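Local structure of 1-deoxy-D-xylulose 5-phosphate reductoisomerase (Zymomonas mobilis, 1R0K) at residues B[18-23]-B[268-273]; B[205-210]-B[328-333]; B[213-218]-B[306-311]; B[263-268]-B[282-287]. The protein catalyses the NADPH-dependent rearrangement and reduction of 1-deoxy-D-xylulose 5-phosphate to 2-C-methyl-D-erythritol 4-phosphate, using a divalent metal ion such as magnesium, manganese or cobalt. One frame throughout, in Å; residues are numbered along the deposited sequence.

Interaction 1. Residues B[18-23]-B[268-273]; sequences HSTLDL and TPIGHT
Ser19, Thr20 and Leu23 meet Ile270 and Gly271 in a buried, apolar helix-to-helix contact, in which helix 15-25 of the nucleotide-binding domain packs on helix 267-275. The short segments approach to 9.7 Å between axes and cross at -57°, and no hydrogen bond passes between them. Ile270 supplies most of the second helix's surface. Its CG1 branch lies opposite the carbonyl carbon (chi1 -68°) and extends CD1 to Ser19 CB at 3.5 Å, while CG2 faces Thr20 OG1 at 3.7 Å. The Thr20 and Ile270 side chains cross at about a right angle. That hydroxyl is tied to Ile16 O in its own helix, so its meeting with the isoleucine is plain van der Waals contact. Replacing Ile270 with an alanine would probably open a gap between the helices, leaving Ser19 CB and the Thr20 side chain without their apolar neighbour. One turn further on, Leu23 CD1 comes over the backbone of Gly271, 3.5 Å from its CA, closer than a usual carbon-carbon contact. Met98 and Trp96 of strand 96-99 pack beside Thr20. Ile16 and Ser15, a turn before Thr20 and Ser19, are predicted NADPH-binding residues, which places the contact on the first helix of the Rossmann fold, just after its glycine-containing dinucleotide-binding loop.

Interaction 2. Residues B[205-210]-B[328-333]; sequences GAKISI and ANEIAV
Lys207 and Ile210 of helix 206-214 meet Asn329, Glu330 and Val333 of helix 321-337 through apolar packing, a long charge pair and a water bridge. The helix segments lie 10.7 Å apart between axes and run nearly perpendicular, at 103°. The apolar part centres on Val333, whose CG1 fits between two residues one turn apart: it lies 3.7 Å from Ile210 CB and 3.6 Å from Lys207 CD. The valine crosses the lysine chain at about a right angle but slides past Ile210 in the opposite direction. Among the charged groups, Lys207 sends CG anti to its backbone nitrogen (chi1 167°) and then bends at chi2 and chi4, bringing its far end up to the other helix. Its NZ forms a long salt bridge with Glu330 OE1, at 3.9 Å; the closer carboxylate contact is with CE. The stronger ionic partner of NZ is Asp211 OD2, while Asp211 OD1 accepts from Asn329 ND2, so one carboxylate probably steadies both donors. Water completes the polar set: a single molecule accepts from Lys207 NZ at 2.9 Å and from Asn329 ND2 at 3.1 Å, joining two groups that could not bond directly as donors. Gly205, the N-cap of the first helix, is a predicted NADPH-binding residue, and the near-orthogonal pair joins the start of a helix that probably borders the cofactor site to the C-terminal helical domain.

Interaction 3. Residues B[213-218]-B[306-311]; sequences ATMMNK and PALTLA
Ala307 CB meets Met216 CE at 3.6 Å where the junction between helices 206-214 and 216-229 packs against the first turn of helix 307-317, part of the C-terminal helical domain. Met216 leaves with CG anti to its backbone nitrogen (chi1 -179°) and folds back at chi2 and chi3, which carries its methyl end to the alanine. The same CB touches Thr214 O, also at 3.6 Å. Leu308 supplies the other branch of the contact: CD2 rests on Met215 O at 3.6 Å and on Lys218 CB at 3.8 Å, and CD1 reaches the Met215 sulphur. All these side chains are buried.

Behind this shell, Met215 leaves the helical conformation with positive phi (73°), separating the two helices, and Met216 N donates to Thr214 OG1 in an ST turn at the bend. Lys218, predicted to bind the substrate, turns its charged end away from Leu308; NZ bonds to Thr174 O and forms salt bridges with Glu152 and Glu221, both predicted metal ligands. The packing therefore probably lies just behind the active site. One bridging water donates to Thr214 O and accepts from Ala307 N, each at 2.9 Å.

Interaction 4. Residues B[263-268]-B[282-287]; sequences SPDMRT and TPAESL
The approach to helix 267-275, with its capping aspartate, packs along the loop that follows this helix: Asp265 meets Ala284, and Ser263 OG donates to Glu285 O. The serine bond is 2.6 Å long, in the carbonyl plane and on a lone pair. Beside it, Asp265 CB lies 3.7 Å from Ala284 CB, and a water donates to Asp265 OD2 while accepting from Glu285 N. Asp265 makes the cap: its OD1 accepts from Arg267 N at 2.9 Å, ahead of the first turn. Arg267 then bends at chi3 (-64°) and grips the same carboxylate side-on: NE donates to OD1, NH2 to OD2 at 2.8 Å, with both oxygens close to the guanidinium plane. Pro283 lies over one face of that plane, but too close in the model for its exact position to be trusted. NH1 has a further mate in Asp22 of helix 15-25. A leucine in place of Arg267 would probably leave Asp265 without its positive partner and freer to turn, and Asp22 with Arg26 but not this second arginine. Within the loop, Ala284 N donates to Thr282 OG1 at 3.2 Å, an ST turn; that hydroxyl and Thr268 OG1 both bond to Asp254 O of the second subunit.

From the N terminus, helix 15-25 supplies the first half of interaction 1, whose long loop closes only at helix 267-275. Before it closes, helices 206-214 and 216-229 open interactions 2 and 3, and residues 263-268 open interaction 4; interaction 1 therefore crosses all three. Interaction 4 closes first after it, at 282-287, within the loops of both interactions 2 and 3; interaction 3 closes next at 306-311, inside that of interaction 2, which ends at 328-333. Interactions 1 and 4 share Thr268, are joined by the Asp22-Arg267 salt bridge, and adjoin the second subunit. Interactions 2 and 3 touch through Asn329 and Met216, and together tie the helices that probably border the active site to the C-terminal helical domain.

Interaction 1. Residues B[18-23]-B[268-273]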
loop_
_atom_site.group_PDB
_atom_site.type_symbol
_atom_site.label_atom_id
_atom_site.label_comp_id
_atom_site.label_asym_id
_atom_site.label_seq_id
_atom_site.Cartn_x
_atom_site.Cartn_y
_atom_site.Cartn_z
ATOM N N HIS B 18 -23.123 7.460 -11.801
ATOM C CA HIS B 18 -23.626 6.143 -12.164
ATOM C C HIS B 18 -22.926 5.063 -11.351
ATOM O O HIS B 18 -23.567 4.142 -10.847
ATOM C CB HIS B 18 -23.410 5.886 -13.655
ATOM C CG HIS B 18 -24.453 6.506 -14.529
ATOM N ND1 HIS B 18 -24.306 6.621 -15.894
ATOM C CD2 HIS B 18 -25.671 7.024 -14.237
ATOM C CE1 HIS B 18 -25.388 7.182 -16.406
ATOM N NE2 HIS B 18 -26.231 7.437 -15.422
ATOM N N SER B 19 -21.606 5.177 -11.229
ATOM C CA SER B 19 -20.833 4.203 -10.467
ATOM C C SER B 19 -21.219 4.270 -8.996
ATOM O O SER B 19 -21.274 3.248 -8.308
ATOM C CB SER B 19 -19.334 4.476 -10.619
ATOM O OG SER B 19 -18.907 4.271 -11.957
ATOM N N THR B 20 -21.495 5.479 -8.519
ATOM C CA THR B 20 -21.879 5.669 -7.126
ATOM C C THR B 20 -23.237 5.021 -6.864
ATOM O O THR B 20 -23.412 4.327 -5.869
ATOM C CB THR B 20 -21.946 7.169 -6.763
ATOM O OG1 THR B 20 -20.666 7.771 -6.995
ATOM C CG2 THR B 20 -22.321 7.351 -5.286
ATOM N N LEU B 21 -24.198 5.243 -7.759
ATOM C CA LEU B 21 -25.528 4.654 -7.587
ATOM C C LEU B 21 -25.477 3.131 -7.656
ATOM O O LEU B 21 -26.207 2.444 -6.937
ATOM C CB LEU B 21 -26.490 5.205 -8.640
ATOM C CG LEU B 21 -27.117 6.549 -8.243
ATOM C CD1 LEU B 21 -27.838 7.165 -9.417
ATOM C CD2 LEU B 21 -28.068 6.328 -7.082
ATOM N N ASP B 22 -24.613 2.608 -8.518
ATOM C CA ASP B 22 -24.453 1.166 -8.657
ATOM C C ASP B 22 -24.200 0.568 -7.272
ATOM O O ASP B 22 -24.870 -0.378 -6.861
ATOM C CB ASP B 22 -23.269 0.849 -9.581
ATOM C CG ASP B 22 -23.067 -0.649 -9.785
ATOM O OD1 ASP B 22 -23.687 -1.223 -10.706
ATOM O OD2 ASP B 22 -22.289 -1.255 -9.017
ATOM N N LEU B 23 -23.246 1.137 -6.542
ATOM C CA LEU B 23 -22.916 0.629 -5.215
ATOM C C LEU B 23 -24.021 0.871 -4.196
ATOM O O LEU B 23 -24.281 0.024 -3.343
ATOM C CB LEU B 23 -21.602 1.250 -4.715
ATOM C CG LEU B 23 -20.371 0.969 -5.585
ATOM C CD1 LEU B 23 -19.109 1.446 -4.861
ATOM C CD2 LEU B 23 -20.274 -0.522 -5.871
ATOM N N THR B 268 -13.976 1.084 -7.175
ATOM C CA THR B 268 -13.026 0.753 -6.116
ATOM C C THR B 268 -12.776 1.994 -5.259
ATOM O O THR B 268 -12.972 1.956 -4.050
ATOM C CB THR B 268 -11.703 0.194 -6.683
ATOM O OG1 THR B 268 -11.952 -1.098 -7.254
ATOM C CG2 THR B 268 -10.652 0.059 -5.574
ATOM N N PRO B 269 -12.331 3.107 -5.867
ATOM C CA PRO B 269 -12.115 4.291 -5.026
ATOM C C PRO B 269 -13.436 4.828 -4.451
ATOM O O PRO B 269 -13.482 5.280 -3.311
ATOM C CB PRO B 269 -11.431 5.281 -5.980
ATOM C CG PRO B 269 -11.919 4.839 -7.349
ATOM C CD PRO B 269 -11.820 3.336 -7.230
ATOM N N ILE B 270 -14.513 4.775 -5.234
ATOM C CA ILE B 270 -15.800 5.256 -4.737
ATOM C C ILE B 270 -16.215 4.370 -3.569
ATOM O O ILE B 270 -16.601 4.864 -2.510
ATOM C CB ILE B 270 -16.904 5.222 -5.836
ATOM C CG1 ILE B 270 -16.601 6.259 -6.921
ATOM C CG2 ILE B 270 -18.272 5.525 -5.224
ATOM C CD1 ILE B 270 -17.533 6.190 -8.114
ATOM N N GLY B 271 -16.121 3.056 -3.765
ATOM C CA GLY B 271 -16.477 2.122 -2.709
ATOM C C GLY B 271 -15.696 2.413 -1.439
ATOM O O GLY B 271 -16.206 2.250 -0.331
ATOM N N HIS B 272 -14.448 2.842 -1.593
ATOM C CA HIS B 272 -13.625 3.165 -0.434
ATOM C C HIS B 272 -14.186 4.377 0.307
ATOM O O HIS B 272 -14.250 4.377 1.535
ATOM C CB HIS B 272 -12.167 3.431 -0.862
ATOM C CG HIS B 272 -11.340 4.126 0.181
ATOM N ND1 HIS B 272 -11.339 5.495 0.341
ATOM C CD2 HIS B 272 -10.498 3.638 1.125
ATOM C CE1 HIS B 272 -10.534 5.822 1.337
ATOM N NE2 HIS B 272 -10.012 4.714 1.830
ATOM N N THR B 273 -14.603 5.404 -0.428
ATOM C CA THR B 273 -15.122 6.598 0.232
ATOM C C THR B 273 -16.506 6.358 0.817
ATOM O O THR B 273 -16.870 6.946 1.832
ATOM C CB THR B 273 -15.184 7.814 -0.732
ATOM O OG1 THR B 273 -16.192 7.597 -1.724
ATOM C CG2 THR B 273 -13.839 8.019 -1.424
#

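Interaction 2. Residues B[205-210]-B[328-333]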
loop_
_atom_site.group_PDB
_atom_site.type_symbol
_atom_site.label_atom_id
_atom_site.label_comp_id
_atom_site.label_asym_id
_atom_site.label_seq_id
_atom_site.Cartn_x
_atom_site.Cartn_y
_atom_site.Cartn_z
ATOM N N GLY B 205 -14.795 13.317 -22.680
ATOM C CA GLY B 205 -14.821 14.704 -23.115
ATOM C C GLY B 205 -13.540 15.163 -23.789
ATOM O O GLY B 205 -12.444 14.729 -23.429
ATOM N N ALA B 206 -13.681 16.048 -24.774
ATOM C CA ALA B 206 -12.536 16.572 -25.510
ATOM C C ALA B 206 -11.567 17.305 -24.589
ATOM O O ALA B 206 -10.354 17.153 -24.715
ATOM C CB ALA B 206 -13.013 17.503 -26.624
ATOM N N LYS B 207 -12.101 18.101 -23.666
ATOM C CA LYS B 207 -11.264 18.844 -22.724
ATOM C C LYS B 207 -10.399 17.876 -21.930
ATOM O O LYS B 207 -9.185 18.063 -21.802
ATOM C CB LYS B 207 -12.140 19.658 -21.764
ATOM C CG LYS B 207 -11.419 20.235 -20.536
ATOM C CD LYS B 207 -10.337 21.236 -20.906
ATOM C CE LYS B 207 -10.100 22.242 -19.783
ATOM N NZ LYS B 207 -9.733 21.633 -18.472
ATOM N N ILE B 208 -11.036 16.841 -21.395
ATOM C CA ILE B 208 -10.332 15.833 -20.614
ATOM C C ILE B 208 -9.202 15.240 -21.454
ATOM O O ILE B 208 -8.091 15.036 -20.964
ATOM C CB ILE B 208 -11.294 14.697 -20.177
ATOM C CG1 ILE B 208 -12.439 15.278 -19.342
ATOM C CG2 ILE B 208 -10.546 13.650 -19.364
ATOM C CD1 ILE B 208 -13.461 14.249 -18.896
ATOM N N SER B 209 -9.486 14.969 -22.723
ATOM C CA SER B 209 -8.474 14.402 -23.609
ATOM C C SER B 209 -7.292 15.348 -23.802
ATOM O O SER B 209 -6.136 14.924 -23.747
ATOM C CB SER B 209 -9.085 14.069 -24.970
ATOM O OG SER B 209 -10.056 13.042 -24.847
ATOM N N ILE B 210 -7.573 16.629 -24.027
ATOM C CA ILE B 210 -6.497 17.593 -24.236
ATOM C C ILE B 210 -5.631 17.758 -22.988
ATOM O O ILE B 210 -4.400 17.787 -23.082
ATOM C CB ILE B 210 -7.051 18.970 -24.679
ATOM C CG1 ILE B 210 -7.896 18.803 -25.946
ATOM C CG2 ILE B 210 -5.907 19.934 -24.945
ATOM C CD1 ILE B 210 -7.163 18.145 -27.107
ATOM N N ALA B 328 -7.468 29.905 -17.310
ATOM C CA ALA B 328 -6.766 30.165 -18.566
ATOM C C ALA B 328 -6.691 28.902 -19.415
ATOM O O ALA B 328 -6.813 28.955 -20.639
ATOM C CB ALA B 328 -5.370 30.696 -18.292
ATOM N N ASN B 329 -6.485 27.760 -18.767
ATOM C CA ASN B 329 -6.402 26.499 -19.496
ATOM C C ASN B 329 -7.729 26.184 -20.191
ATOM O O ASN B 329 -7.745 25.672 -21.311
ATOM C CB ASN B 329 -6.018 25.360 -18.545
ATOM C CG ASN B 329 -5.766 24.060 -19.276
ATOM O OD1 ASN B 329 -4.874 23.979 -20.130
ATOM N ND2 ASN B 329 -6.550 23.035 -18.954
ATOM N N GLU B 330 -8.842 26.490 -19.531
ATOM C CA GLU B 330 -10.159 26.243 -20.119
ATOM C C GLU B 330 -10.279 26.975 -21.454
ATOM O O GLU B 330 -10.720 26.406 -22.450
ATOM C CB GLU B 330 -11.269 26.725 -19.178
ATOM C CG GLU B 330 -11.448 25.877 -17.930
ATOM C CD GLU B 330 -12.274 24.622 -18.176
ATOM O OE1 GLU B 330 -12.531 24.278 -19.352
ATOM O OE2 GLU B 330 -12.662 23.973 -17.182
ATOM N N ILE B 331 -9.882 28.244 -21.457
ATOM C CA ILE B 331 -9.933 29.081 -22.648
ATOM C C ILE B 331 -8.962 28.589 -23.711
ATOM O O ILE B 331 -9.328 28.449 -24.875
ATOM C CB ILE B 331 -9.581 30.555 -22.301
ATOM C CG1 ILE B 331 -10.656 31.141 -21.390
ATOM C CG2 ILE B 331 -9.454 31.388 -23.569
ATOM C CD1 ILE B 331 -12.005 31.277 -22.065
ATOM N N ALA B 332 -7.724 28.331 -23.302
ATOM C CA ALA B 332 -6.697 27.876 -24.226
ATOM C C ALA B 332 -7.070 26.560 -24.902
ATOM O O ALA B 332 -6.918 26.420 -26.114
ATOM C CB ALA B 332 -5.366 27.736 -23.495
ATOM N N VAL B 333 -7.549 25.595 -24.120
ATOM C CA VAL B 333 -7.945 24.304 -24.678
ATOM C C VAL B 333 -9.067 24.490 -25.704
ATOM O O VAL B 333 -9.010 23.949 -26.807
ATOM C CB VAL B 333 -8.409 23.336 -23.555
ATOM C CG1 VAL B 333 -9.048 22.095 -24.152
ATOM C CG2 VAL B 333 -7.216 22.942 -22.692
HETATM O O HOH W 1 -8.495 23.520 -16.601
#

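Interaction 3. Residues B[213-218]-B[306-311]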
loop_
_atom_site.group_PDB
_atom_site.type_symbol
_atom_site.label_atom_id
_atom_site.label_comp_id
_atom_site.label_asym_id
_atom_site.label_seq_id
_atom_site.Cartn_x
_atom_site.Cartn_y
_atom_site.Cartn_z
ATOM N N ALA B 213 -3.291 15.050 -22.806
ATOM C CA ALA B 213 -2.250 15.198 -23.815
ATOM C C ALA B 213 -1.174 16.204 -23.416
ATOM O O ALA B 213 0.004 15.997 -23.687
ATOM C CB ALA B 213 -2.881 15.599 -25.148
ATOM N N THR B 214 -1.576 17.293 -22.766
ATOM C CA THR B 214 -0.625 18.321 -22.349
ATOM C C THR B 214 -0.099 18.043 -20.945
ATOM O O THR B 214 0.864 18.664 -20.497
ATOM C CB THR B 214 -1.284 19.704 -22.321
ATOM O OG1 THR B 214 -2.298 19.713 -21.311
ATOM C CG2 THR B 214 -1.914 20.034 -23.672
ATOM N N MET B 215 -0.748 17.099 -20.266
ATOM C CA MET B 215 -0.416 16.722 -18.903
ATOM C C MET B 215 -0.865 17.793 -17.914
ATOM O O MET B 215 -0.408 17.833 -16.773
ATOM C CB MET B 215 1.083 16.426 -18.747
ATOM C CG MET B 215 1.498 15.081 -19.333
ATOM S SD MET B 215 3.071 14.467 -18.676
ATOM C CE MET B 215 2.534 13.698 -17.141
ATOM N N MET B 216 -1.775 18.657 -18.356
ATOM C CA MET B 216 -2.316 19.695 -17.488
ATOM C C MET B 216 -3.137 18.980 -16.415
ATOM O O MET B 216 -3.211 19.425 -15.267
ATOM C CB MET B 216 -3.219 20.636 -18.286
ATOM C CG MET B 216 -3.821 21.770 -17.472
ATOM S SD MET B 216 -2.579 22.875 -16.758
ATOM C CE MET B 216 -2.022 23.733 -18.211
ATOM N N ASN B 217 -3.750 17.863 -16.796
ATOM C CA ASN B 217 -4.556 17.091 -15.855
ATOM C C ASN B 217 -3.685 16.692 -14.675
ATOM O O ASN B 217 -4.138 16.734 -13.535
ATOM C CB ASN B 217 -5.166 15.850 -16.535
ATOM C CG ASN B 217 -4.133 14.770 -16.855
ATOM O OD1 ASN B 217 -3.049 15.052 -17.363
ATOM N ND2 ASN B 217 -4.483 13.522 -16.569
ATOM N N LYS B 218 -2.430 16.329 -14.942
ATOM C CA LYS B 218 -1.507 15.945 -13.875
ATOM C C LYS B 218 -1.117 17.137 -13.023
ATOM O O LYS B 218 -0.938 17.005 -11.811
ATOM C CB LYS B 218 -0.231 15.308 -14.435
ATOM C CG LYS B 218 -0.356 13.836 -14.722
ATOM C CD LYS B 218 -0.757 13.059 -13.475
ATOM C CE LYS B 218 -1.519 11.819 -13.887
ATOM N NZ LYS B 218 -1.976 11.000 -12.751
ATOM N N PRO B 306 5.554 21.523 -20.207
ATOM C CA PRO B 306 5.646 22.710 -19.347
ATOM C C PRO B 306 4.458 22.944 -18.417
ATOM O O PRO B 306 4.567 23.683 -17.436
ATOM C CB PRO B 306 5.856 23.853 -20.347
ATOM C CG PRO B 306 5.200 23.347 -21.604
ATOM C CD PRO B 306 5.625 21.900 -21.632
ATOM N N ALA B 307 3.327 22.316 -18.716
ATOM C CA ALA B 307 2.154 22.469 -17.862
ATOM C C ALA B 307 2.492 21.991 -16.450
ATOM O O ALA B 307 1.945 22.494 -15.468
ATOM C CB ALA B 307 0.977 21.665 -18.423
ATOM N N LEU B 308 3.393 21.016 -16.353
ATOM C CA LEU B 308 3.782 20.488 -15.051
ATOM C C LEU B 308 4.505 21.568 -14.259
ATOM O O LEU B 308 4.286 21.721 -13.058
ATOM C CB LEU B 308 4.677 19.247 -15.206
ATOM C CG LEU B 308 4.007 18.012 -15.825
ATOM C CD1 LEU B 308 5.002 16.852 -15.866
ATOM C CD2 LEU B 308 2.770 17.627 -15.009
ATOM N N THR B 309 5.358 22.327 -14.938
ATOM C CA THR B 309 6.090 23.402 -14.277
ATOM C C THR B 309 5.148 24.527 -13.862
ATOM O O THR B 309 5.278 25.088 -12.770
ATOM C CB THR B 309 7.173 23.977 -15.196
ATOM O OG1 THR B 309 8.101 22.940 -15.535
ATOM C CG2 THR B 309 7.915 25.115 -14.499
ATOM N N LEU B 310 4.199 24.855 -14.735
ATOM C CA LEU B 310 3.234 25.907 -14.445
ATOM C C LEU B 310 2.462 25.569 -13.173
ATOM O O LEU B 310 2.258 26.428 -12.312
ATOM C CB LEU B 310 2.264 26.082 -15.621
ATOM C CG LEU B 310 2.885 26.625 -16.914
ATOM C CD1 LEU B 310 1.800 26.835 -17.960
ATOM C CD2 LEU B 310 3.610 27.941 -16.622
ATOM N N ALA B 311 2.037 24.316 -13.054
ATOM C CA ALA B 311 1.297 23.880 -11.875
ATOM C C ALA B 311 2.168 24.067 -10.636
ATOM O O ALA B 311 1.711 24.598 -9.621
ATOM C CB ALA B 311 0.894 22.413 -12.018
HETATM O O HOH W 2 2.443 21.059 -21.160
#

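Interaction 4. Residues B[263-268]-B[282-287]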
loop_
_atom_site.group_PDB
_atom_site.type_symbol
_atom_site.label_atom_id
_atom_site.label_comp_id
_atom_site.label_asym_id
_atom_site.label_seq_id
_atom_site.Cartn_x
_atom_site.Cartn_y
_atom_site.Cartn_z
ATOM N N SER B 263 -7.498 -2.551 -10.820
ATOM C CA SER B 263 -8.099 -2.368 -12.135
ATOM C C SER B 263 -8.550 -0.907 -12.170
ATOM O O SER B 263 -8.510 -0.217 -11.148
ATOM C CB SER B 263 -9.301 -3.298 -12.296
ATOM O OG SER B 263 -10.185 -3.168 -11.191
ATOM N N PRO B 264 -8.981 -0.409 -13.342
ATOM C CA PRO B 264 -9.422 0.985 -13.446
ATOM C C PRO B 264 -10.853 1.303 -12.990
ATOM O O PRO B 264 -11.263 2.465 -13.003
ATOM C CB PRO B 264 -9.203 1.292 -14.924
ATOM C CG PRO B 264 -9.498 -0.023 -15.574
ATOM C CD PRO B 264 -8.800 -1.007 -14.678
ATOM N N ASP B 265 -11.606 0.281 -12.589
ATOM C CA ASP B 265 -12.992 0.463 -12.146
ATOM C C ASP B 265 -13.092 1.526 -11.048
ATOM O O ASP B 265 -12.533 1.365 -9.959
ATOM C CB ASP B 265 -13.541 -0.860 -11.615
ATOM C CG ASP B 265 -15.059 -0.903 -11.594
ATOM O OD1 ASP B 265 -15.690 0.107 -11.218
ATOM O OD2 ASP B 265 -15.619 -1.963 -11.945
ATOM N N MET B 266 -13.824 2.600 -11.327
ATOM C CA MET B 266 -13.970 3.678 -10.359
ATOM C C MET B 266 -14.785 3.285 -9.133
ATOM O O MET B 266 -14.850 4.038 -8.163
ATOM C CB MET B 266 -14.583 4.912 -11.026
ATOM C CG MET B 266 -13.612 5.684 -11.912
ATOM S SD MET B 266 -12.139 6.239 -11.004
ATOM C CE MET B 266 -12.851 7.464 -9.871
ATOM N N ARG B 267 -15.419 2.115 -9.169
ATOM C CA ARG B 267 -16.189 1.677 -8.008
ATOM C C ARG B 267 -15.248 1.315 -6.863
ATOM O O ARG B 267 -15.663 1.250 -5.709
ATOM C CB ARG B 267 -17.092 0.486 -8.357
ATOM C CG ARG B 267 -18.348 0.902 -9.121
ATOM C CD ARG B 267 -19.185 -0.289 -9.558
ATOM N NE ARG B 267 -18.467 -1.127 -10.515
ATOM C CZ ARG B 267 -19.012 -2.150 -11.166
ATOM N NH1 ARG B 267 -20.289 -2.456 -10.964
ATOM N NH2 ARG B 267 -18.277 -2.878 -12.002
ATOM N N THR B 268 -13.976 1.084 -7.175
ATOM C CA THR B 268 -13.026 0.753 -6.116
ATOM C C THR B 268 -12.776 1.994 -5.259
ATOM O O THR B 268 -12.972 1.956 -4.050
ATOM C CB THR B 268 -11.703 0.194 -6.683
ATOM O OG1 THR B 268 -11.952 -1.098 -7.254
ATOM C CG2 THR B 268 -10.652 0.059 -5.574
ATOM N N THR B 282 -17.287 -4.592 -3.890
ATOM C CA THR B 282 -17.743 -3.939 -5.118
ATOM C C THR B 282 -17.467 -4.969 -6.200
ATOM O O THR B 282 -16.724 -5.922 -5.976
ATOM C CB THR B 282 -16.964 -2.643 -5.470
ATOM O OG1 THR B 282 -15.689 -2.982 -6.022
ATOM C CG2 THR B 282 -16.773 -1.765 -4.234
ATOM N N PRO B 283 -18.083 -4.817 -7.377
ATOM C CA PRO B 283 -17.807 -5.814 -8.416
ATOM C C PRO B 283 -16.558 -5.500 -9.237
ATOM O O PRO B 283 -16.312 -6.122 -10.261
ATOM C CB PRO B 283 -19.086 -5.813 -9.247
ATOM C CG PRO B 283 -19.578 -4.424 -9.111
ATOM C CD PRO B 283 -19.310 -4.056 -7.672
ATOM N N ALA B 284 -15.761 -4.540 -8.779
ATOM C CA ALA B 284 -14.537 -4.182 -9.494
ATOM C C ALA B 284 -13.685 -5.429 -9.734
ATOM O O ALA B 284 -13.570 -6.296 -8.867
ATOM C CB ALA B 284 -13.743 -3.147 -8.697
ATOM N N GLU B 285 -13.087 -5.513 -10.914
ATOM C CA GLU B 285 -12.256 -6.653 -11.269
ATOM C C GLU B 285 -10.934 -6.679 -10.499
ATOM O O GLU B 285 -10.316 -5.636 -10.262
ATOM C CB GLU B 285 -11.981 -6.632 -12.775
ATOM C CG GLU B 285 -11.045 -7.726 -13.259
ATOM C CD GLU B 285 -10.927 -7.764 -14.774
ATOM O OE1 GLU B 285 -10.610 -6.719 -15.382
ATOM O OE2 GLU B 285 -11.146 -8.845 -15.358
ATOM N N SER B 286 -10.516 -7.879 -10.104
ATOM C CA SER B 286 -9.261 -8.071 -9.386
ATOM C C SER B 286 -8.127 -8.052 -10.404
ATOM O O SER B 286 -8.114 -8.853 -11.341
ATOM C CB SER B 286 -9.258 -9.415 -8.658
ATOM O OG SER B 286 -10.241 -9.452 -7.646
ATOM N N LEU B 287 -7.174 -7.146 -10.220
ATOM C CA LEU B 287 -6.062 -7.040 -11.151
ATOM C C LEU B 287 -5.305 -8.364 -11.277
ATOM O O LEU B 287 -4.867 -8.943 -10.284
ATOM C CB LEU B 287 -5.102 -5.927 -10.716
ATOM C CG LEU B 287 -3.936 -5.652 -11.677
ATOM C CD1 LEU B 287 -4.475 -5.081 -12.984
ATOM C CD2 LEU B 287 -2.952 -4.679 -11.037
HETATM O O HOH W 3 -8.305 -4.787 -8.594
HETATM O O HOH W 4 -14.108 -3.826 -13.178
#